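Local atomic coordinates of OBCA, Oxalate Biosynthetic Component A (Burkholderia glumae, PDB entry 4NNB), a protein that belongs to the TIM-barrel superfamily, with an N-terminal domain joined to a barrel that here holds a magnesium ion and an oxaloacetate ion. Residues I141-E144 / Q145-L149; A113-P116 / K117-A121; H285-S289 / K290-A294. All blocks are in the same frame, centred on the assembly; numbering follows the deposited sequence.

Contact 1. Residues I141-E144 / Q145-L149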
ATOM      1  N   ILE A 141     -17.550   2.556   8.732  1.00 24.90           N
ATOM      2  CA  ILE A 141     -17.830   2.077   7.381  1.00 27.91           C
ATOM      3  C   ILE A 141     -18.939   2.872   6.705  1.00 30.39           C
ATOM      4  O   ILE A 141     -19.726   3.548   7.369  1.00 28.51           O
ATOM      5  CB  ILE A 141     -18.142   0.556   7.358  1.00 27.49           C
ATOM      6  CG1 ILE A 141     -19.298   0.216   8.297  1.00 36.80           C
ATOM      7  CG2 ILE A 141     -16.898  -0.246   7.774  1.00 30.64           C
ATOM      8  CD1 ILE A 141     -20.638   0.083   7.613  1.00 36.52           C
ATOM      9  N   VAL A 142     -18.981   2.799   5.379  1.00 26.34           N
ATOM     10  CA  VAL A 142     -20.024   3.471   4.612  1.00 29.93           C
ATOM     11  C   VAL A 142     -21.214   2.529   4.431  1.00 32.26           C
ATOM     12  O   VAL A 142     -21.040   1.386   4.006  1.00 30.63           O
ATOM     13  CB  VAL A 142     -19.504   3.890   3.226  1.00 28.88           C
ATOM     14  CG1 VAL A 142     -20.636   4.418   2.364  1.00 29.16           C
ATOM     15  CG2 VAL A 142     -18.379   4.920   3.354  1.00 27.21           C
ATOM     16  N   SER A 143     -22.420   2.987   4.758  1.00 27.37           N
ATOM     17  CA  SER A 143     -23.615   2.151   4.556  1.00 29.14           C
ATOM     18  C   SER A 143     -24.149   2.265   3.124  1.00 30.12           C
ATOM     19  O   SER A 143     -23.676   3.092   2.342  1.00 30.02           O
ATOM     20  CB  SER A 143     -24.719   2.544   5.539  1.00 31.55           C
ATOM     21  OG  SER A 143     -25.305   3.778   5.151  1.00 30.54           O
ATOM     22  N   GLU A 144     -25.153   1.460   2.776  1.00 33.72           N
ATOM     23  CA  GLU A 144     -25.733   1.549   1.427  1.00 35.70           C
ATOM     24  C   GLU A 144     -26.388   2.909   1.160  1.00 38.79           C
ATOM     25  O   GLU A 144     -26.517   3.331   0.013  1.00 38.72           O
ATOM     26  CB  GLU A 144     -26.732   0.416   1.156  1.00 38.06           C
ATOM     27  CG  GLU A 144     -27.271   0.398  -0.288  1.00 49.48           C
ATOM     28  CD  GLU A 144     -26.173   0.571  -1.349  1.00 54.71           C
ATOM     29  OE1 GLU A 144     -25.123  -0.115  -1.261  1.00 48.01           O
ATOM     30  OE2 GLU A 144     -26.365   1.400  -2.273  1.00 53.32           O
ATOM     31  N   GLN A 145     -26.786   3.603   2.220  1.00 33.04           N
ATOM     32  CA  GLN A 145     -27.395   4.918   2.055  1.00 35.70           C
ATOM     33  C   GLN A 145     -26.327   6.004   2.012  1.00 39.58           C
ATOM     34  O   GLN A 145     -26.635   7.182   1.819  1.00 33.97           O
ATOM     35  CB  GLN A 145     -28.414   5.201   3.170  1.00 39.07           C
ATOM     36  CG  GLN A 145     -29.648   4.286   3.143  1.00 39.90           C
ATOM     37  CD  GLN A 145     -29.346   2.857   3.577  1.00 47.86           C
ATOM     38  OE1 GLN A 145     -28.493   2.622   4.442  1.00 48.46           O
ATOM     39  NE2 GLN A 145     -30.039   1.893   2.969  1.00 46.99           N
ATOM     40  N   GLY A 146     -25.067   5.608   2.189  1.00 33.52           N
ATOM     41  CA  GLY A 146     -23.972   6.557   2.122  1.00 29.14           C
ATOM     42  C   GLY A 146     -23.713   7.283   3.429  1.00 29.89           C
ATOM     43  O   GLY A 146     -23.039   8.315   3.434  1.00 29.83           O
ATOM     44  N   ASP A 147     -24.256   6.762   4.528  1.00 28.13           N
ATOM     45  CA  ASP A 147     -23.956   7.291   5.854  1.00 28.60           C
ATOM     46  C   ASP A 147     -22.677   6.633   6.369  1.00 31.19           C
ATOM     47  O   ASP A 147     -22.369   5.509   5.982  1.00 29.97           O
ATOM     48  CB  ASP A 147     -25.077   6.955   6.854  1.00 30.35           C
ATOM     49  CG  ASP A 147     -26.446   7.463   6.416  1.00 34.86           C
ATOM     50  OD1 ASP A 147     -27.431   6.740   6.669  1.00 35.21           O
ATOM     51  OD2 ASP A 147     -26.537   8.561   5.832  1.00 28.39           O
ATOM     52  N   LEU A 148     -21.943   7.315   7.245  1.00 25.76           N
ATOM     53  CA  LEU A 148     -20.847   6.665   7.964  1.00 28.03           C
ATOM     54  C   LEU A 148     -21.362   6.065   9.263  1.00 35.23           C
ATOM     55  O   LEU A 148     -22.098   6.720  10.008  1.00 32.19           O
ATOM     56  CB  LEU A 148     -19.722   7.639   8.279  1.00 28.28           C
ATOM     57  CG  LEU A 148     -19.085   8.398   7.127  1.00 29.28           C
ATOM     58  CD1 LEU A 148     -17.920   9.238   7.645  1.00 27.55           C
ATOM     59  CD2 LEU A 148     -18.634   7.444   6.028  1.00 36.93           C
ATOM     60  N   LEU A 149     -20.970   4.820   9.533  1.00 31.05           N
ATOM     61  CA  LEU A 149     -21.437   4.100  10.714  1.00 32.80           C
ATOM     62  C   LEU A 149     -20.263   3.507  11.482  1.00 33.41           C
ATOM     63  O   LEU A 149     -19.331   2.980  10.878  1.00 30.07           O
ATOM     64  CB  LEU A 149     -22.378   2.966  10.290  1.00 33.68           C
ATOM     65  CG  LEU A 149     -23.588   3.343   9.427  1.00 36.73           C
ATOM     66  CD1 LEU A 149     -24.516   2.158   9.236  1.00 41.17           C
ATOM     67  CD2 LEU A 149     -24.340   4.490  10.059  1.00 38.71           C
TER
HETATM   68  O   HOH W   1     -27.363   4.096   6.694  1.00 37.57           O
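Gln145 meets Ser143 through its backbone: Gln145 N donates a bent, 3.3 Å bond to Ser143 OG. Its side chain folds back at chi2 (72°), which brings OE1 to a bridging water that also takes the proton of Ser143 OG. Gly146 N closes the type I turn on Ser143 O at 2.9 Å, coming from above the carbonyl plane. Gly146 takes a positive phi (85°), a backbone shape suited to glycine. Asp147 N gives Ser143 OG a second N-H at 3.2 Å. Asp147 O in turn receives Ser143 N, 2.8 Å and nearly straight. The same water donates to Asp147 OD1, while Asp147 OD2 bonds to Lys117 N. Leu148 pairs with Val142, and the branches cross obliquely, with Leu148 CD2 3.7 Å from Val142 CG2. Val132 and Leu135 of helix 125-137 also touch Leu148. On the other face, Leu149 CD1 lies 3.7 Å from Ser143 CB. The Leu149 and Ile141 backbones exchange two hydrogen bonds, each with N to O at 2.8 Å. Together these features fit a tight beta hairpin of the 3:5 type, a type I turn followed by a G1 beta bulge at Gly146.

Contact 2. Residues A113-P116 / K117-A121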
ATOM      1  N   ALA A 113     -23.171   6.981  17.322  1.00 48.35           N
ATOM      2  CA  ALA A 113     -21.962   6.955  16.509  1.00 42.24           C
ATOM      3  C   ALA A 113     -22.299   6.756  15.041  1.00 42.01           C
ATOM      4  O   ALA A 113     -22.064   5.690  14.469  1.00 41.85           O
ATOM      5  CB  ALA A 113     -21.005   5.855  16.988  1.00 42.77           C
ATOM      6  N   HIS A 114     -22.868   7.786  14.430  1.00 39.94           N
ATOM      7  CA  HIS A 114     -23.098   7.762  12.995  1.00 38.80           C
ATOM      8  C   HIS A 114     -22.816   9.128  12.391  1.00 39.15           C
ATOM      9  O   HIS A 114     -22.667  10.123  13.108  1.00 38.31           O
ATOM     10  CB  HIS A 114     -24.498   7.234  12.646  1.00 42.50           C
ATOM     11  CG  HIS A 114     -25.597   8.246  12.770  1.00 44.14           C
ATOM     12  ND1 HIS A 114     -25.509   9.372  13.559  1.00 52.99           N
ATOM     13  CD2 HIS A 114     -26.824   8.289  12.190  1.00 48.41           C
ATOM     14  CE1 HIS A 114     -26.633  10.066  13.465  1.00 50.81           C
ATOM     15  NE2 HIS A 114     -27.444   9.428  12.638  1.00 49.88           N
ATOM     16  N   PHE A 115     -22.715   9.172  11.075  1.00 32.56           N
ATOM     17  CA  PHE A 115     -22.458  10.426  10.400  1.00 31.23           C
ATOM     18  C   PHE A 115     -23.308  10.397   9.149  1.00 33.69           C
ATOM     19  O   PHE A 115     -22.860   9.922   8.103  1.00 29.44           O
ATOM     20  CB  PHE A 115     -20.988  10.541  10.042  1.00 35.79           C
ATOM     21  CG  PHE A 115     -20.381  11.856  10.398  1.00 32.60           C
ATOM     22  CD1 PHE A 115     -19.734  12.025  11.609  1.00 31.16           C
ATOM     23  CD2 PHE A 115     -20.440  12.918   9.517  1.00 33.77           C
ATOM     24  CE1 PHE A 115     -19.170  13.241  11.944  1.00 34.23           C
ATOM     25  CE2 PHE A 115     -19.868  14.140   9.842  1.00 30.62           C
ATOM     26  CZ  PHE A 115     -19.235  14.299  11.060  1.00 34.06           C
ATOM     27  N   PRO A 116     -24.553  10.880   9.270  1.00 32.10           N
ATOM     28  CA  PRO A 116     -25.533  10.829   8.186  1.00 32.58           C
ATOM     29  C   PRO A 116     -25.007  11.510   6.940  1.00 27.73           C
ATOM     30  O   PRO A 116     -24.291  12.502   7.029  1.00 26.74           O
ATOM     31  CB  PRO A 116     -26.723  11.613   8.747  1.00 32.90           C
ATOM     32  CG  PRO A 116     -26.581  11.518  10.232  1.00 33.85           C
ATOM     33  CD  PRO A 116     -25.097  11.521  10.484  1.00 33.73           C
ATOM     34  N   LYS A 117     -25.373  10.971   5.787  1.00 28.18           N
ATOM     35  CA  LYS A 117     -24.986  11.559   4.510  1.00 31.22           C
ATOM     36  C   LYS A 117     -25.260  13.071   4.370  1.00 30.84           C
ATOM     37  O   LYS A 117     -24.388  13.804   3.892  1.00 28.94           O
ATOM     38  CB  LYS A 117     -25.621  10.781   3.354  1.00 29.68           C
ATOM     39  CG  LYS A 117     -25.312  11.355   1.972  1.00 33.58           C
ATOM     40  CD  LYS A 117     -25.754  10.371   0.896  1.00 35.04           C
ATOM     41  CE  LYS A 117     -25.498  10.902  -0.500  1.00 40.92           C
ATOM     42  NZ  LYS A 117     -25.286   9.777  -1.467  1.00 47.65           N
ATOM     43  N   PRO A 118     -26.456  13.546   4.783  1.00 28.24           N
ATOM     44  CA  PRO A 118     -26.678  14.998   4.666  1.00 32.03           C
ATOM     45  C   PRO A 118     -25.692  15.858   5.471  1.00 32.99           C
ATOM     46  O   PRO A 118     -25.470  17.013   5.090  1.00 32.14           O
ATOM     47  CB  PRO A 118     -28.105  15.192   5.202  1.00 28.97           C
ATOM     48  CG  PRO A 118     -28.761  13.852   5.073  1.00 33.60           C
ATOM     49  CD  PRO A 118     -27.653  12.845   5.287  1.00 26.44           C
ATOM     50  N   TRP A 119     -25.110  15.332   6.545  1.00 28.14           N
ATOM     51  CA  TRP A 119     -24.113  16.107   7.279  1.00 28.47           C
ATOM     52  C   TRP A 119     -22.881  16.345   6.426  1.00 31.23           C
ATOM     53  O   TRP A 119     -22.350  17.456   6.371  1.00 30.07           O
ATOM     54  CB  TRP A 119     -23.683  15.401   8.558  1.00 27.25           C
ATOM     55  CG  TRP A 119     -24.714  15.364   9.616  1.00 29.66           C
ATOM     56  CD1 TRP A 119     -26.041  15.684   9.490  1.00 28.71           C
ATOM     57  CD2 TRP A 119     -24.522  14.976  10.975  1.00 26.88           C
ATOM     58  NE1 TRP A 119     -26.677  15.512  10.690  1.00 30.76           N
ATOM     59  CE2 TRP A 119     -25.769  15.076  11.616  1.00 28.23           C
ATOM     60  CE3 TRP A 119     -23.415  14.540  11.709  1.00 30.25           C
ATOM     61  CZ2 TRP A 119     -25.939  14.762  12.961  1.00 29.46           C
ATOM     62  CZ3 TRP A 119     -23.586  14.233  13.041  1.00 33.03           C
ATOM     63  CH2 TRP A 119     -24.838  14.349  13.657  1.00 31.90           C
ATOM     64  N   LEU A 120     -22.427  15.288   5.758  1.00 29.10           N
ATOM     65  CA  LEU A 120     -21.218  15.360   4.953  1.00 32.46           C
ATOM     66  C   LEU A 120     -21.504  16.118   3.670  1.00 33.04           C
ATOM     67  O   LEU A 120     -20.618  16.748   3.096  1.00 31.96           O
ATOM     68  CB  LEU A 120     -20.720  13.946   4.620  1.00 33.69           C
ATOM     69  CG  LEU A 120     -20.122  13.128   5.771  1.00 35.04           C
ATOM     70  CD1 LEU A 120     -20.086  11.637   5.424  1.00 38.62           C
ATOM     71  CD2 LEU A 120     -18.729  13.616   6.064  1.00 31.33           C
ATOM     72  N   ALA A 121     -22.750  16.050   3.221  1.00 30.32           N
ATOM     73  CA  ALA A 121     -23.133  16.685   1.960  1.00 36.75           C
ATOM     74  C   ALA A 121     -23.194  18.199   2.113  1.00 36.75           C
ATOM     75  O   ALA A 121     -23.202  18.931   1.125  1.00 40.96           O
ATOM     76  CB  ALA A 121     -24.465  16.135   1.462  1.00 33.89           C
TER
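Pro116 and Trp119 make a CH-pi contact. Pro116 CD sits over the centre of the indole six-membered ring, 3.7 Å from its centroid and 17° off the ring normal. Pro116 CG lies farther along the indole, 3.9 Å from Trp119 CE2. Two T-shaped aromatic pairs share this six-membered ring. Its edge points at the face of Phe115, where Trp119 CE3 stands over the middle of the phenyl ring, 4.0 Å from Phe115 CE2; the planes are 78° apart. The face of the indole receives the edge of His114, with centroids 5.9 Å apart. Apolar contacts extend the cluster: Phe115 CD2 touches Leu120 CG at 3.8 Å, and Pro116 CB touches Pro118 CD at the same distance. Trp119 CG lies anti to its carbonyl carbon (chi1 -70°), which turns the indole back over Pro116. The hydrogen bond across the junction is Trp119 N to Pro116 O, 3.0 Å, bent and from above the carbonyl plane. Leu174 and Asn177 of helix 172-180 also touch Trp119. Lys117 NZ reaches the backbone O of Arg484. Pro116 is the N-cap of helix 117-121, so this is a strand-to-helix junction, with an aromatic cluster of His114, Phe115 and Trp119 linking strand and first turn.

Contact 3. Residues H285-S289 / K290-A294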
ATOM      1  N   HIS A 285      21.955  -1.496   4.337  1.00 58.42           N
ATOM      2  CA  HIS A 285      22.938  -2.408   4.930  1.00 61.13           C
ATOM      3  C   HIS A 285      22.624  -3.907   4.819  1.00 55.08           C
ATOM      4  O   HIS A 285      23.382  -4.733   5.329  1.00 64.50           O
ATOM      5  CB  HIS A 285      23.257  -2.024   6.382  1.00 61.28           C
ATOM      6  CG  HIS A 285      24.299  -0.956   6.505  1.00 70.52           C
ATOM      7  ND1 HIS A 285      25.193  -0.675   5.496  1.00 74.44           N
ATOM      8  CD2 HIS A 285      24.592  -0.108   7.519  1.00 74.59           C
ATOM      9  CE1 HIS A 285      25.998   0.301   5.884  1.00 79.23           C
ATOM     10  NE2 HIS A 285      25.653   0.662   7.106  1.00 83.15           N
ATOM     11  N   GLY A 286      21.522  -4.263   4.163  1.00 56.29           N
ATOM     12  CA  GLY A 286      21.230  -5.667   3.904  1.00 48.35           C
ATOM     13  C   GLY A 286      21.140  -6.008   2.423  1.00 38.81           C
ATOM     14  O   GLY A 286      20.673  -7.089   2.054  1.00 32.03           O
ATOM     15  N   ALA A 287      21.618  -5.099   1.572  1.00 35.54           N
ATOM     16  CA  ALA A 287      21.324  -5.158   0.137  1.00 33.35           C
ATOM     17  C   ALA A 287      22.014  -6.284  -0.627  1.00 28.89           C
ATOM     18  O   ALA A 287      21.588  -6.625  -1.727  1.00 26.04           O
ATOM     19  CB  ALA A 287      21.607  -3.814  -0.521  1.00 30.63           C
ATOM     20  N   ARG A 288      23.079  -6.856  -0.063  1.00 33.13           N
ATOM     21  CA  ARG A 288      23.751  -7.985  -0.713  1.00 33.15           C
ATOM     22  C   ARG A 288      23.553  -9.297   0.042  1.00 32.05           C
ATOM     23  O   ARG A 288      24.045 -10.350  -0.378  1.00 31.62           O
ATOM     24  CB  ARG A 288      25.253  -7.716  -0.887  1.00 42.89           C
ATOM     25  CG  ARG A 288      25.700  -6.308  -0.522  1.00 45.50           C
ATOM     26  CD  ARG A 288      27.224  -6.122  -0.718  1.00 55.34           C
ATOM     27  NE  ARG A 288      28.024  -7.131  -0.018  1.00 58.87           N
ATOM     28  CZ  ARG A 288      28.574  -8.190  -0.607  1.00 53.73           C
ATOM     29  NH1 ARG A 288      28.415  -8.378  -1.911  1.00 50.64           N
ATOM     30  NH2 ARG A 288      29.283  -9.062   0.101  1.00 59.32           N
ATOM     31  N   SER A 289      22.823  -9.229   1.150  1.00 31.77           N
ATOM     32  CA  SER A 289      22.610 -10.389   2.011  1.00 32.66           C
ATOM     33  C   SER A 289      21.851 -11.540   1.344  1.00 33.04           C
ATOM     34  O   SER A 289      20.909 -11.328   0.561  1.00 26.36           O
ATOM     35  CB  SER A 289      21.866  -9.962   3.267  1.00 29.76           C
ATOM     36  OG  SER A 289      21.554 -11.084   4.060  1.00 34.91           O
ATOM     37  N   LYS A 290      22.261 -12.762   1.679  1.00 27.81           N
ATOM     38  CA  LYS A 290      21.604 -13.959   1.171  1.00 32.78           C
ATOM     39  C   LYS A 290      20.186 -14.081   1.741  1.00 24.47           C
ATOM     40  O   LYS A 290      19.383 -14.864   1.243  1.00 28.49           O
ATOM     41  CB  LYS A 290      22.432 -15.209   1.491  1.00 35.00           C
ATOM     42  CG  LYS A 290      22.541 -15.520   2.977  1.00 40.28           C
ATOM     43  CD  LYS A 290      23.478 -16.710   3.244  1.00 47.89           C
ATOM     44  CE  LYS A 290      23.091 -17.950   2.429  1.00 56.83           C
ATOM     45  NZ  LYS A 290      23.750 -19.217   2.902  1.00 61.28           N
ATOM     46  N   LEU A 291      19.886 -13.309   2.784  1.00 25.40           N
ATOM     47  CA  LEU A 291      18.518 -13.226   3.292  1.00 29.30           C
ATOM     48  C   LEU A 291      17.539 -12.878   2.155  1.00 28.13           C
ATOM     49  O   LEU A 291      16.390 -13.334   2.154  1.00 27.25           O
ATOM     50  CB  LEU A 291      18.425 -12.211   4.447  1.00 28.49           C
ATOM     51  CG  LEU A 291      17.051 -12.042   5.111  1.00 30.27           C
ATOM     52  CD1 LEU A 291      16.552 -13.370   5.705  1.00 32.09           C
ATOM     53  CD2 LEU A 291      17.070 -10.948   6.168  1.00 35.43           C
ATOM     54  N   ARG A 292      18.019 -12.127   1.161  1.00 23.88           N
ATOM     55  CA  ARG A 292      17.175 -11.686   0.051  1.00 23.64           C
ATOM     56  C   ARG A 292      16.765 -12.804  -0.903  1.00 25.07           C
ATOM     57  O   ARG A 292      15.971 -12.575  -1.810  1.00 25.56           O
ATOM     58  CB  ARG A 292      17.838 -10.534  -0.711  1.00 22.86           C
ATOM     59  CG  ARG A 292      18.068  -9.294   0.153  1.00 24.44           C
ATOM     60  CD  ARG A 292      18.626  -8.137  -0.663  1.00 23.21           C
ATOM     61  NE  ARG A 292      17.609  -7.593  -1.565  1.00 24.08           N
ATOM     62  CZ  ARG A 292      17.810  -6.574  -2.396  1.00 27.68           C
ATOM     63  NH1 ARG A 292      19.003  -5.983  -2.456  1.00 22.62           N
ATOM     64  NH2 ARG A 292      16.814  -6.144  -3.158  1.00 24.39           N
ATOM     65  N   ARG A 293      17.304 -14.006  -0.700  1.00 24.41           N
ATOM     66  CA  ARG A 293      16.819 -15.195  -1.405  1.00 24.34           C
ATOM     67  C   ARG A 293      16.549 -16.377  -0.460  1.00 23.07           C
ATOM     68  O   ARG A 293      16.119 -17.431  -0.908  1.00 24.29           O
ATOM     69  CB  ARG A 293      17.806 -15.628  -2.515  1.00 23.51           C
ATOM     70  CG  ARG A 293      19.247 -15.808  -2.031  1.00 27.55           C
ATOM     71  CD  ARG A 293      20.218 -16.100  -3.182  1.00 29.48           C
ATOM     72  NE  ARG A 293      21.602 -16.057  -2.714  1.00 30.17           N
ATOM     73  CZ  ARG A 293      22.334 -14.951  -2.616  1.00 29.48           C
ATOM     74  NH1 ARG A 293      21.835 -13.773  -2.981  1.00 25.88           N
ATOM     75  NH2 ARG A 293      23.578 -15.025  -2.154  1.00 33.13           N
ATOM     76  N   ALA A 294      16.797 -16.212   0.837  1.00 23.35           N
ATOM     77  CA  ALA A 294      16.624 -17.321   1.785  1.00 24.51           C
ATOM     78  C   ALA A 294      15.174 -17.835   1.859  1.00 26.27           C
ATOM     79  O   ALA A 294      14.934 -19.003   2.173  1.00 28.92           O
ATOM     80  CB  ALA A 294      17.124 -16.928   3.162  1.00 25.23           C
TER
HETATM   81  O   HOH W   2      24.357 -12.045  -2.367  1.00 33.38           O
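Ser289 O accepts from Arg292 N at 3.1 Å, just after a type I turn from Gly286 to Ser289, and the chain passes directly into the short, weakly bonded helix 291-294. The side chain of Ser289 caps this entry. Its OG is anti to the backbone N (chi1 175°), beside the carbonyl carbon, and accepts from Leu291 N at 3.1 Å along a fairly straight path (158°). Leu291 CB packs close to the same oxygen, 3.3 Å from Ser289 OG. Arg292 sends its side chain back over the turn. Arg292 CD passes 3.6 Å from Gly286 O. Beyond it the chain bends at chi3 (71°), which carries the guanidinium to Ala287. Arg292 NH1 donates to Ala287 O at 2.8 Å, with the oxygen near the guanidinium plane, at its edge. NH1 also reaches Asp325 O, NE bonds to Thr278 O and NH2 to Asn326 OD1. These four bonds hold the flat group in a fixed orientation, and they give all three guanidinium nitrogens of this buried residue an acceptor. The guanidinium of Arg293 lies with one face over Lys290 CA. A water bridges the two segments, donating to Arg288 O and accepting from Arg293 NH2 at 3.1 Å. Arg293 NH1 is held by Gln334 OE1. Thr278 lies between Ser277 and Ser279, which line the oxaloacetate pocket, and Tyr324, another pocket residue, packs against Arg292. The Arg292 side chain is about 7 Å from the ligand. An ST turn at Ser289 leads into the short helix, and the position of Arg292 is consistent with that of a second-shell residue of the oxaloacetate pocket in the barrel domain.

Contacts 1 and 2 are neighbours, with centres 9 Å apart, and share one antiparallel sheet in which strand 148-149 lies between strands 114-115 and 141-142. Leu148 O and Phe115 N, 2.7 Å apart, probably bond across this sheet. The bond from Lys117 to Asp147 ties the hairpin of contact 1 to the first turn of the helix in contact 2. Contact 3 belongs to the other family region, on the opposite side of the chain's centre. Its centre is about 46 Å from that of contact 1 and about 50 Å from that of contact 2. Contact 3 lies near the pocket: the Arg292 side chain is about 10 Å from the magnesium ion.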